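Local atomic coordinates of putative methyl-accepting chemotaxis signal transduction protein (Campylobacter jejuni subsp. jejuni serotype O:2, PDB entry 4XMR), a protein that binds isoleucine in a tandem PAS sensory domain and probably passes the signal across the membrane to steer chemotaxis. Residues A130-T134 / V135-Y139; T112-W115 / Y116-L120; Y71-S75 / I76-N80; D160-S163 / E164-Q167. All blocks are in the same frame, centred on the assembly; numbering follows the deposited sequence.

Contact 1 of 4, residues A130-T134 / V135-Y139. With ILE (isoleucine), chain E.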
loop_
_atom_site.group_PDB
_atom_site.type_symbol
_atom_site.label_atom_id
_atom_site.label_comp_id
_atom_site.label_asym_id
_atom_site.label_seq_id
_atom_site.Cartn_x
_atom_site.Cartn_y
_atom_site.Cartn_z
ATOM N N ALA B 130 7.524 17.096 -4.961
ATOM C CA ALA B 130 8.795 16.383 -5.010
ATOM C C ALA B 130 9.945 17.349 -5.267
ATOM O O ALA B 130 9.811 18.313 -6.029
ATOM C CB ALA B 130 8.761 15.292 -6.075
ATOM N N TYR B 131 11.072 17.089 -4.618
ATOM C CA TYR B 131 12.264 17.907 -4.791
ATOM C C TYR B 131 13.507 17.073 -4.500
ATOM O O TYR B 131 13.430 16.001 -3.899
ATOM C CB TYR B 131 12.222 19.126 -3.864
ATOM C CG TYR B 131 12.321 18.750 -2.403
ATOM C CD1 TYR B 131 11.197 18.333 -1.700
ATOM C CD2 TYR B 131 13.544 18.794 -1.732
ATOM C CE1 TYR B 131 11.282 17.974 -0.367
ATOM C CE2 TYR B 131 13.641 18.441 -0.402
ATOM C CZ TYR B 131 12.505 18.030 0.277
ATOM O OH TYR B 131 12.604 17.670 1.605
ATOM N N LEU B 132 14.657 17.580 -4.919
ATOM C CA LEU B 132 15.913 16.881 -4.710
ATOM C C LEU B 132 16.379 17.011 -3.268
ATOM O O LEU B 132 16.725 18.110 -2.821
ATOM C CB LEU B 132 16.981 17.451 -5.646
ATOM C CG LEU B 132 18.291 16.673 -5.693
ATOM C CD1 LEU B 132 18.052 15.263 -6.213
ATOM C CD2 LEU B 132 19.306 17.400 -6.560
ATOM N N ASP B 133 16.378 15.894 -2.541
ATOM C CA ASP B 133 16.874 15.875 -1.161
ATOM C C ASP B 133 18.244 16.535 -1.028
ATOM O O ASP B 133 19.159 16.223 -1.782
ATOM C CB ASP B 133 16.961 14.438 -0.635
ATOM C CG ASP B 133 17.499 14.375 0.781
ATOM O OD1 ASP B 133 17.155 15.270 1.570
ATOM O OD2 ASP B 133 18.259 13.442 1.104
ATOM N N THR B 134 18.375 17.442 -0.064
ATOM C CA THR B 134 19.625 18.156 0.171
ATOM C C THR B 134 20.799 17.219 0.433
ATOM O O THR B 134 21.908 17.447 -0.053
ATOM C CB THR B 134 19.494 19.125 1.373
ATOM O OG1 THR B 134 18.444 20.062 1.113
ATOM C CG2 THR B 134 20.798 19.876 1.616
ATOM N N VAL B 135 20.559 16.159 1.196
ATOM C CA VAL B 135 21.663 15.296 1.608
ATOM C C VAL B 135 21.936 14.161 0.620
ATOM O O VAL B 135 23.030 14.064 0.064
ATOM C CB VAL B 135 21.442 14.715 3.016
ATOM C CG1 VAL B 135 22.677 13.944 3.462
ATOM C CG2 VAL B 135 21.129 15.828 4.004
ATOM N N LEU B 136 20.942 13.304 0.397
ATOM C CA LEU B 136 21.173 12.079 -0.362
ATOM C C LEU B 136 20.938 12.231 -1.861
ATOM O O LEU B 136 21.169 11.295 -2.628
ATOM C CB LEU B 136 20.335 10.932 0.202
ATOM C CG LEU B 136 20.704 10.566 1.644
ATOM C CD1 LEU B 136 19.771 9.483 2.182
ATOM C CD2 LEU B 136 22.160 10.123 1.743
ATOM N N LYS B 137 20.474 13.407 -2.270
ATOM C CA LYS B 137 20.342 13.738 -3.690
ATOM C C LYS B 137 19.462 12.742 -4.447
ATOM O O LYS B 137 19.777 12.326 -5.565
ATOM C CB LYS B 137 21.717 13.881 -4.351
ATOM C CG LYS B 137 22.571 14.983 -3.742
ATOM C CD LYS B 137 21.926 16.351 -3.932
ATOM C CE LYS B 137 22.733 17.448 -3.249
ATOM N NZ LYS B 137 22.156 18.794 -3.511
ATOM N N GLN B 138 18.366 12.351 -3.808
ATOM C CA GLN B 138 17.302 11.626 -4.480
ATOM C C GLN B 138 16.064 12.490 -4.414
ATOM O O GLN B 138 15.886 13.260 -3.470
ATOM C CB GLN B 138 17.014 10.305 -3.780
ATOM C CG GLN B 138 18.133 9.291 -3.834
ATOM C CD GLN B 138 17.724 8.000 -3.172
ATOM O OE1 GLN B 138 16.589 7.547 -3.333
ATOM N NE2 GLN B 138 18.629 7.413 -2.402
ATOM N N TYR B 139 15.199 12.362 -5.412
ATOM C CA TYR B 139 13.938 13.081 -5.378
ATOM C C TYR B 139 13.043 12.479 -4.313
ATOM O O TYR B 139 12.858 11.259 -4.250
ATOM C CB TYR B 139 13.279 13.082 -6.757
ATOM C CG TYR B 139 14.164 13.779 -7.756
ATOM C CD1 TYR B 139 14.137 15.160 -7.885
ATOM C CD2 TYR B 139 15.070 13.062 -8.529
ATOM C CE1 TYR B 139 14.967 15.807 -8.781
ATOM C CE2 TYR B 139 15.904 13.700 -9.424
ATOM C CZ TYR B 139 15.845 15.073 -9.546
ATOM O OH TYR B 139 16.673 15.711 -10.434
HETATM N N ILE E . 14.965 16.460 2.631
HETATM C CA ILE E . 15.178 17.532 3.589
HETATM C C ILE E . 15.736 18.733 2.838
HETATM O O ILE E . 15.607 19.871 3.276
HETATM C CB ILE E . 16.115 17.089 4.745
HETATM C CG1 ILE E . 16.045 18.098 5.895
HETATM C CG2 ILE E . 17.544 16.890 4.259
HETATM C CD1 ILE E . 16.710 17.622 7.175
HETATM O OXT ILE E . 16.298 18.577 1.752
HETATM O O HOH W 1 19.532 19.252 -3.306
HETATM O O HOH W 2 22.816 20.135 -1.202
#
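Leu132 lays its CD1 methyl over the face of the Tyr139 ring, almost above the ring centre, 4.0 Å from CD1 to the centroid. The two residues form a non-hydrogen-bonded antiparallel pair, so both side chains rise from the same face of the sheet; the leucine crosses Lys137 at about a right angle. On the other side of the hairpin Asp133 divides its carboxylate. With CG anti to the backbone N (chi1 179°), OD2 reaches forward across the turn to Leu136 N at 2.8 Å, the N-H arriving from above the carboxylate plane, and is also bonded to Asn80; OD1 accepts the ammonium of the bound isoleucine at 2.7 Å from the ligand N. Asp133 N closes the loop on Gln138 O. Lys137, bent at chi2, carries NZ to two waters, one donating to Leu132 O and the other to Thr134 O. Thr134 grips the ligand carboxylate twice: Thr134 N lies 3.0 Å and Thr134 OG1 2.7 Å from ligand OXT. The Tyr131 hydroxyl, also bonded to Thr142, receives the ligand ammonium 2.8 Å from OH. A short hairpin loop between neighbouring antiparallel strands thus forms one wall of the amino-acid pocket in this PAS-like (Cache) sensor domain.

Contact 2 of 4, residues T112-W115 / Y116-L120. With ILE (isoleucine), chain E.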
loop_
_atom_site.group_PDB
_atom_site.type_symbol
_atom_site.label_atom_id
_atom_site.label_comp_id
_atom_site.label_asym_id
_atom_site.label_seq_id
_atom_site.Cartn_x
_atom_site.Cartn_y
_atom_site.Cartn_z
ATOM N N THR B 112 14.346 28.193 6.483
ATOM C CA THR B 112 13.829 28.861 5.302
ATOM C C THR B 112 13.251 27.864 4.301
ATOM O O THR B 112 12.925 28.231 3.176
ATOM C CB THR B 112 14.918 29.728 4.615
ATOM O OG1 THR B 112 16.111 28.952 4.451
ATOM C CG2 THR B 112 15.234 30.985 5.448
ATOM N N LYS B 113 13.111 26.610 4.716
ATOM C CA LYS B 113 12.587 25.574 3.828
ATOM C C LYS B 113 11.086 25.383 3.970
ATOM O O LYS B 113 10.525 25.579 5.045
ATOM C CB LYS B 113 13.325 24.251 4.037
ATOM C CG LYS B 113 14.724 24.302 3.468
ATOM C CD LYS B 113 15.439 22.979 3.563
ATOM C CE LYS B 113 16.818 23.061 2.917
ATOM N NZ LYS B 113 17.591 21.791 3.039
ATOM N N ASP B 114 10.441 25.014 2.866
ATOM C CA ASP B 114 8.989 24.898 2.833
ATOM C C ASP B 114 8.460 23.847 3.800
ATOM O O ASP B 114 7.481 24.098 4.509
ATOM C CB ASP B 114 8.491 24.624 1.408
ATOM C CG ASP B 114 8.133 25.898 0.657
ATOM O OD1 ASP B 114 8.570 26.988 1.079
ATOM O OD2 ASP B 114 7.411 25.806 -0.357
ATOM N N TRP B 115 9.106 22.680 3.856
ATOM C CA TRP B 115 8.630 21.631 4.756
ATOM C C TRP B 115 8.634 22.124 6.193
ATOM O O TRP B 115 7.793 21.728 6.998
ATOM C CB TRP B 115 9.423 20.317 4.616
ATOM C CG TRP B 115 10.890 20.372 4.988
ATOM C CD1 TRP B 115 11.949 20.438 4.124
ATOM C CD2 TRP B 115 11.456 20.317 6.308
ATOM N NE1 TRP B 115 13.130 20.452 4.819
ATOM C CE2 TRP B 115 12.855 20.384 6.162
ATOM C CE3 TRP B 115 10.915 20.240 7.600
ATOM C CZ2 TRP B 115 13.721 20.364 7.254
ATOM C CZ3 TRP B 115 11.776 20.217 8.680
ATOM C CH2 TRP B 115 13.163 20.281 8.502
ATOM N N TYR B 116 9.571 23.014 6.499
ATOM C CA TYR B 116 9.677 23.552 7.843
ATOM C C TYR B 116 8.663 24.682 8.031
ATOM O O TYR B 116 7.819 24.633 8.928
ATOM C CB TYR B 116 11.111 24.023 8.113
ATOM C CG TYR B 116 11.360 24.509 9.522
ATOM C CD1 TYR B 116 11.207 25.847 9.849
ATOM C CD2 TYR B 116 11.758 23.629 10.523
ATOM C CE1 TYR B 116 11.432 26.291 11.125
ATOM C CE2 TYR B 116 11.986 24.071 11.808
ATOM C CZ TYR B 116 11.818 25.402 12.102
ATOM O OH TYR B 116 12.045 25.852 13.379
ATOM N N GLN B 117 8.727 25.688 7.169
ATOM C CA GLN B 117 7.873 26.856 7.339
ATOM C C GLN B 117 6.385 26.549 7.190
ATOM O O GLN B 117 5.564 27.072 7.940
ATOM C CB GLN B 117 8.317 27.988 6.416
ATOM C CG GLN B 117 9.586 28.664 6.906
ATOM C CD GLN B 117 9.399 29.361 8.249
ATOM O OE1 GLN B 117 8.379 30.010 8.492
ATOM N NE2 GLN B 117 10.387 29.229 9.126
ATOM N N GLU B 118 6.033 25.675 6.258
ATOM C CA GLU B 118 4.617 25.373 6.048
ATOM C C GLU B 118 4.011 24.587 7.207
ATOM O O GLU B 118 2.836 24.750 7.529
ATOM C CB GLU B 118 4.394 24.662 4.713
ATOM C CG GLU B 118 4.694 25.539 3.507
ATOM C CD GLU B 118 3.857 26.804 3.492
ATOM O OE1 GLU B 118 2.639 26.715 3.758
ATOM O OE2 GLU B 118 4.420 27.887 3.228
ATOM N N ALA B 119 4.821 23.749 7.849
ATOM C CA ALA B 119 4.351 22.963 8.985
ATOM C C ALA B 119 3.975 23.861 10.156
ATOM O O ALA B 119 3.072 23.538 10.925
ATOM C CB ALA B 119 5.416 21.976 9.425
ATOM N N LEU B 120 4.672 24.987 10.282
ATOM C CA LEU B 120 4.422 25.937 11.363
ATOM C C LEU B 120 3.186 26.796 11.097
ATOM O O LEU B 120 2.678 27.461 12.006
ATOM C CB LEU B 120 5.644 26.837 11.578
ATOM C CG LEU B 120 6.925 26.138 12.042
ATOM C CD1 LEU B 120 8.078 27.123 12.081
ATOM C CD2 LEU B 120 6.723 25.502 13.407
HETATM N N ILE E . 14.965 16.460 2.631
HETATM C CA ILE E . 15.178 17.532 3.589
HETATM C C ILE E . 15.736 18.733 2.838
HETATM O O ILE E . 15.607 19.871 3.276
HETATM C CB ILE E . 16.115 17.089 4.745
HETATM C CG1 ILE E . 16.045 18.098 5.895
HETATM C CG2 ILE E . 17.544 16.890 4.259
HETATM C CD1 ILE E . 16.710 17.622 7.175
HETATM O OXT ILE E . 16.298 18.577 1.752
HETATM O O HOH W 3 6.978 28.170 3.035
#
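A chi1 of 64° sets the Trp115 indole between its own backbone N and carbonyl carbon, while Tyr116 swings CG anti to its N (chi1 -176°), and the two aromatic groups meet on one side of the helix start. Tyr116 CB sits over the six-membered ring of the indole, 4.0 Å from the centroid and offset toward its rim. Beyond CB the phenol ring stands nearly upright to the indole, planes at 83°, its edge toward the indole face in an offset edge-to-face pair. Lys113 is the N-cap of helix 114-120: its O accepts Gln117 N at 2.8 Å in an almost straight bond, and Asp114 O takes Glu118 N one residue further on. From this cap the extended lysine chain runs to the bound isoleucine, where Lys113 NZ lies 2.8 Å from ligand O. Trp115 NE1 donates to the same oxygen at 3.0 Å, which meets the indole at its edge. Two donors therefore hold one carboxylate oxygen, and Thr134 and Leu108 O also bind the lysine ammonium. On the outer side a water donates to both Asp114 OD1 and Glu118 OE2, bridging two like charges; Glu118 has a further partner in the salt bridge to Lys121.

Contact 3 of 4, residues Y71-S75 / I76-N80. With SO4 (sulfate ion), chain F.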
loop_
_atom_site.group_PDB
_atom_site.type_symbol
_atom_site.label_atom_id
_atom_site.label_comp_id
_atom_site.label_asym_id
_atom_site.label_seq_id
_atom_site.Cartn_x
_atom_site.Cartn_y
_atom_site.Cartn_z
ATOM N N TYR B 71 13.751 3.830 14.610
ATOM C CA TYR B 71 12.869 2.667 14.545
ATOM C C TYR B 71 11.743 2.937 13.550
ATOM O O TYR B 71 11.398 2.075 12.746
ATOM C CB TYR B 71 12.317 2.293 15.928
ATOM C CG TYR B 71 13.373 1.794 16.884
ATOM C CD1 TYR B 71 14.316 0.857 16.478
ATOM C CD2 TYR B 71 13.449 2.283 18.185
ATOM C CE1 TYR B 71 15.303 0.393 17.366
ATOM C CE2 TYR B 71 14.420 1.828 19.066
ATOM C CZ TYR B 71 15.348 0.893 18.662
ATOM O OH TYR B 71 16.306 0.464 19.573
ATOM N N TYR B 72 11.193 4.146 13.570
ATOM C CA TYR B 72 10.166 4.471 12.589
ATOM C C TYR B 72 10.714 4.432 11.158
ATOM O O TYR B 72 10.081 3.885 10.250
ATOM C CB TYR B 72 9.540 5.834 12.892
ATOM C CG TYR B 72 8.299 5.773 13.753
ATOM C CD1 TYR B 72 8.380 5.569 15.135
ATOM C CD2 TYR B 72 7.043 5.950 13.188
ATOM C CE1 TYR B 72 7.235 5.530 15.928
ATOM C CE2 TYR B 72 5.898 5.918 13.971
ATOM C CZ TYR B 72 5.997 5.714 15.331
ATOM O OH TYR B 72 4.832 5.700 16.069
ATOM N N ARG B 73 11.897 4.994 10.951
ATOM C CA ARG B 73 12.497 4.958 9.615
ATOM C C ARG B 73 12.611 3.519 9.113
ATOM O O ARG B 73 12.249 3.215 7.974
ATOM C CB ARG B 73 13.881 5.602 9.589
ATOM C CG ARG B 73 14.534 5.495 8.207
ATOM C CD ARG B 73 15.837 6.295 8.062
ATOM N NE ARG B 73 16.867 5.941 9.048
ATOM C CZ ARG B 73 17.696 4.896 8.961
ATOM N NH1 ARG B 73 17.620 4.042 7.946
ATOM N NH2 ARG B 73 18.604 4.690 9.914
ATOM N N HIS B 74 13.114 2.634 9.965
ATOM C CA HIS B 74 13.251 1.243 9.576
ATOM C C HIS B 74 11.912 0.598 9.286
ATOM O O HIS B 74 11.799 -0.217 8.372
ATOM C CB HIS B 74 13.939 0.443 10.677
ATOM C CG HIS B 74 15.392 0.729 10.820
ATOM N ND1 HIS B 74 16.104 0.346 11.941
ATOM C CD2 HIS B 74 16.289 1.303 9.985
ATOM C CE1 HIS B 74 17.365 0.695 11.794
ATOM N NE2 HIS B 74 17.508 1.282 10.613
ATOM N N SER B 75 10.907 0.928 10.083
ATOM C CA SER B 75 9.629 0.248 9.955
ATOM C C SER B 75 9.008 0.383 8.560
ATOM O O SER B 75 8.358 -0.541 8.092
ATOM C CB SER B 75 8.652 0.693 11.044
ATOM O OG SER B 75 8.236 2.004 10.788
ATOM N N ILE B 76 9.246 1.522 7.910
ATOM C CA ILE B 76 8.657 1.802 6.605
ATOM C C ILE B 76 9.717 1.958 5.504
ATOM O O ILE B 76 9.383 2.202 4.345
ATOM C CB ILE B 76 7.739 3.060 6.672
ATOM C CG1 ILE B 76 6.659 3.039 5.568
ATOM C CG2 ILE B 76 8.568 4.342 6.654
ATOM C CD1 ILE B 76 5.558 4.082 5.745
ATOM N N ASN B 77 10.990 1.805 5.867
ATOM C CA ASN B 77 12.104 2.034 4.943
ATOM C C ASN B 77 12.074 3.447 4.339
ATOM O O ASN B 77 12.275 3.631 3.143
ATOM C CB ASN B 77 12.165 0.961 3.843
ATOM C CG ASN B 77 13.468 0.988 3.078
ATOM O OD1 ASN B 77 14.515 1.315 3.634
ATOM N ND2 ASN B 77 13.410 0.674 1.789
ATOM N N ALA B 78 11.818 4.449 5.176
ATOM C CA ALA B 78 11.878 5.838 4.718
ATOM C C ALA B 78 13.325 6.230 4.395
ATOM O O ALA B 78 14.269 5.623 4.903
ATOM C CB ALA B 78 11.303 6.780 5.780
ATOM N N LEU B 79 13.513 7.268 3.580
ATOM C CA LEU B 79 14.866 7.687 3.234
ATOM C C LEU B 79 15.506 8.489 4.372
ATOM O O LEU B 79 16.636 8.222 4.765
ATOM C CB LEU B 79 14.861 8.503 1.944
ATOM C CG LEU B 79 16.258 8.763 1.390
ATOM C CD1 LEU B 79 16.841 7.449 0.865
ATOM C CD2 LEU B 79 16.206 9.833 0.306
ATOM N N ASN B 80 14.784 9.484 4.878
ATOM C CA ASN B 80 15.234 10.321 5.979
ATOM C C ASN B 80 14.052 10.515 6.913
ATOM O O ASN B 80 12.914 10.694 6.456
ATOM C CB ASN B 80 15.626 11.725 5.495
ATOM C CG ASN B 80 16.816 11.739 4.560
ATOM O OD1 ASN B 80 17.883 11.199 4.858
ATOM N ND2 ASN B 80 16.657 12.427 3.446
HETATM S S SO4 F . 20.677 1.798 8.696
HETATM O O1 SO4 F . 20.092 2.235 9.956
HETATM O O2 SO4 F . 20.967 0.370 8.774
HETATM O O3 SO4 F . 19.737 2.049 7.606
HETATM O O4 SO4 F . 21.913 2.538 8.463
HETATM O O HOH W 4 15.867 3.633 5.779
#
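The guanidinium of Arg73 and the imidazole of His74 both turn an edge to one sulfate ion, probably from the crystallisation liquor. Arg73 uses two N-H groups, NH1 to sulfate O3 and NH2 to sulfate O1, each 2.9 Å long and close to straight. His74 NE2 adds a third bond, 2.8 Å to the same O1, in the plane of its ring; its ND1 is bonded to Asp46 of the second subunit. Arg73 CG, anti to the backbone N (chi1 177°), lies along the outgoing chain, 3.3 Å from Ala78 O; the bend at chi3 (57°) then turns the guanidinium toward the sulfate. A water at the guanidinium edge joins Arg73 NH1 to Ala78 O, and Arg73 NE is bonded to Ser93 OG. Helix 58-76 ends here in a Schellman motif: Ala78 N returns to Arg73 O at 3.1 Å, a weak bond links Asn77 N to His74 O, and Asn77, at positive phi (56°), turns the chain toward strand 80-84. Leu79 and Asn80 both face Asp160 there in a classic beta bulge. Inside the last turn Ser75 folds its OG back to Tyr72 O, 2.7 Å away, on the side that packs against Tyr72 of the second subunit.

Contact 4 of 4, residues D160-S163 / E164-Q167. With ILE (isoleucine), chain E.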
loop_
_atom_site.group_PDB
_atom_site.type_symbol
_atom_site.label_atom_id
_atom_site.label_comp_id
_atom_site.label_asym_id
_atom_site.label_seq_id
_atom_site.Cartn_x
_atom_site.Cartn_y
_atom_site.Cartn_z
ATOM N N ASP B 160 10.938 11.784 4.712
ATOM C CA ASP B 160 11.195 11.815 3.276
ATOM C C ASP B 160 10.997 10.429 2.690
ATOM O O ASP B 160 11.656 9.461 3.111
ATOM C CB ASP B 160 12.634 12.242 2.948
ATOM C CG ASP B 160 12.969 13.660 3.374
ATOM O OD1 ASP B 160 12.063 14.451 3.699
ATOM O OD2 ASP B 160 14.177 13.977 3.366
ATOM N N ILE B 161 10.093 10.337 1.722
ATOM C CA ILE B 161 9.871 9.105 0.975
ATOM C C ILE B 161 10.306 9.359 -0.477
ATOM O O ILE B 161 9.886 10.339 -1.074
ATOM C CB ILE B 161 8.373 8.689 1.019
ATOM C CG1 ILE B 161 7.830 8.655 2.465
ATOM C CG2 ILE B 161 8.157 7.374 0.264
ATOM C CD1 ILE B 161 8.523 7.665 3.385
ATOM N N PRO B 162 11.165 8.496 -1.044
ATOM C CA PRO B 162 11.575 8.736 -2.434
ATOM C C PRO B 162 10.368 8.768 -3.365
ATOM O O PRO B 162 9.491 7.903 -3.273
ATOM C CB PRO B 162 12.449 7.519 -2.763
ATOM C CG PRO B 162 12.968 7.070 -1.429
ATOM C CD PRO B 162 11.810 7.300 -0.481
ATOM N N SER B 163 10.305 9.773 -4.231
ATOM C CA SER B 163 9.219 9.841 -5.194
ATOM C C SER B 163 9.243 8.627 -6.129
ATOM O O SER B 163 8.207 8.234 -6.670
ATOM C CB SER B 163 9.228 11.167 -5.962
ATOM O OG SER B 163 10.499 11.452 -6.496
ATOM N N GLU B 164 10.414 8.015 -6.279
ATOM C CA GLU B 164 10.547 6.784 -7.044
ATOM C C GLU B 164 9.658 5.659 -6.498
ATOM O O GLU B 164 9.225 4.792 -7.255
ATOM C CB GLU B 164 12.016 6.351 -7.105
ATOM C CG GLU B 164 12.287 5.222 -8.081
ATOM C CD GLU B 164 13.761 4.886 -8.198
ATOM O OE1 GLU B 164 14.581 5.514 -7.498
ATOM O OE2 GLU B 164 14.093 3.991 -8.997
ATOM N N ASP B 165 9.351 5.693 -5.199
ATOM C CA ASP B 165 8.443 4.700 -4.642
ATOM C C ASP B 165 7.049 4.820 -5.253
ATOM O O ASP B 165 6.405 3.815 -5.547
ATOM C CB ASP B 165 8.324 4.831 -3.120
ATOM C CG ASP B 165 9.555 4.379 -2.387
ATOM O OD1 ASP B 165 10.528 3.930 -3.029
ATOM O OD2 ASP B 165 9.524 4.468 -1.142
ATOM N N LEU B 166 6.577 6.050 -5.432
ATOM C CA LEU B 166 5.274 6.248 -6.044
ATOM C C LEU B 166 5.336 5.906 -7.537
ATOM O O LEU B 166 4.407 5.311 -8.085
ATOM C CB LEU B 166 4.773 7.667 -5.783
ATOM C CG LEU B 166 3.440 7.975 -6.458
ATOM C CD1 LEU B 166 2.368 6.954 -6.058
ATOM C CD2 LEU B 166 3.030 9.381 -6.069
ATOM N N GLN B 167 6.427 6.269 -8.213
ATOM C CA GLN B 167 6.580 5.885 -9.621
ATOM C C GLN B 167 6.504 4.380 -9.770
ATOM O O GLN B 167 5.814 3.864 -10.651
ATOM C CB GLN B 167 7.898 6.392 -10.223
ATOM C CG GLN B 167 8.490 5.506 -11.356
ATOM C CD GLN B 167 7.651 5.465 -12.640
ATOM O OE1 GLN B 167 6.983 6.423 -12.994
ATOM N NE2 GLN B 167 7.705 4.346 -13.342
HETATM N N ILE E . 14.965 16.460 2.631
HETATM C CA ILE E . 15.178 17.532 3.589
HETATM C C ILE E . 15.736 18.733 2.838
HETATM O O ILE E . 15.607 19.871 3.276
HETATM C CB ILE E . 16.115 17.089 4.745
HETATM C CG1 ILE E . 16.045 18.098 5.895
HETATM C CG2 ILE E . 17.544 16.890 4.259
HETATM C CD1 ILE E . 16.710 17.622 7.175
HETATM O OXT ILE E . 16.298 18.577 1.752
#
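Pro162 and Asp165 meet at a strand-to-helix junction, where strand 152-162 of the PAS-like sheet runs directly into helix 163-171. The close-packed part is the backbone of the first turn. Asp165 N bonds to Pro162 O at 2.9 Å, its N-H coming in well above the carbonyl plane, and Gln167 N bonds to Ser163 O at 3.1 Å in that carbonyl's plane. Ser163 O also takes a weak bond from Leu166 N. Leu166 is buried beside this turn, against Phe32 of helix 9-48 and Phe187 of the second sheet. The flank bearing Asp165 has side-chain contact without polar pairing across the junction: with chi1 at -72° the carboxylate is turned back over the strand end, where OD2 lies 3.7 Å from Pro162 CD, and the Asp165 side chain crosses that of Ile161 at about a right angle. Glu164, looser still, has CG anti to the backbone N and extends its chain away from the strand on an exposed side. Two residues upstream of Pro162 in the strand, the buried Asp160 serves the ligand pocket. Its OD1 is bonded to Tyr82 and Thr142, and Asn80 shares OD2, which accepts the ammonium of the bound isoleucine 2.7 Å from the ligand N.

From the N terminus the four local contacts follow in series, with no nesting or crossing. Contact 3 ends helix 58-76 and leads into strand 80-84; contact 2 starts helix 114-120; contact 1 closes the short loop from strand 126-132 to strand 139-149; contact 4 takes strand 152-162 into helix 163-171. Backbone pairing joins contact 3 to contact 4 at Asp160 and contact 1 to contact 4 at Tyr139 and Ser163. Asn80 of contact 3 reaches Asp133 of contact 1, and Lys113 of contact 2 meets the next residue, Thr134. Contacts 2 and 4 do not touch, their nearest atoms about 6 Å apart, yet with contact 1 they share the bound isoleucine.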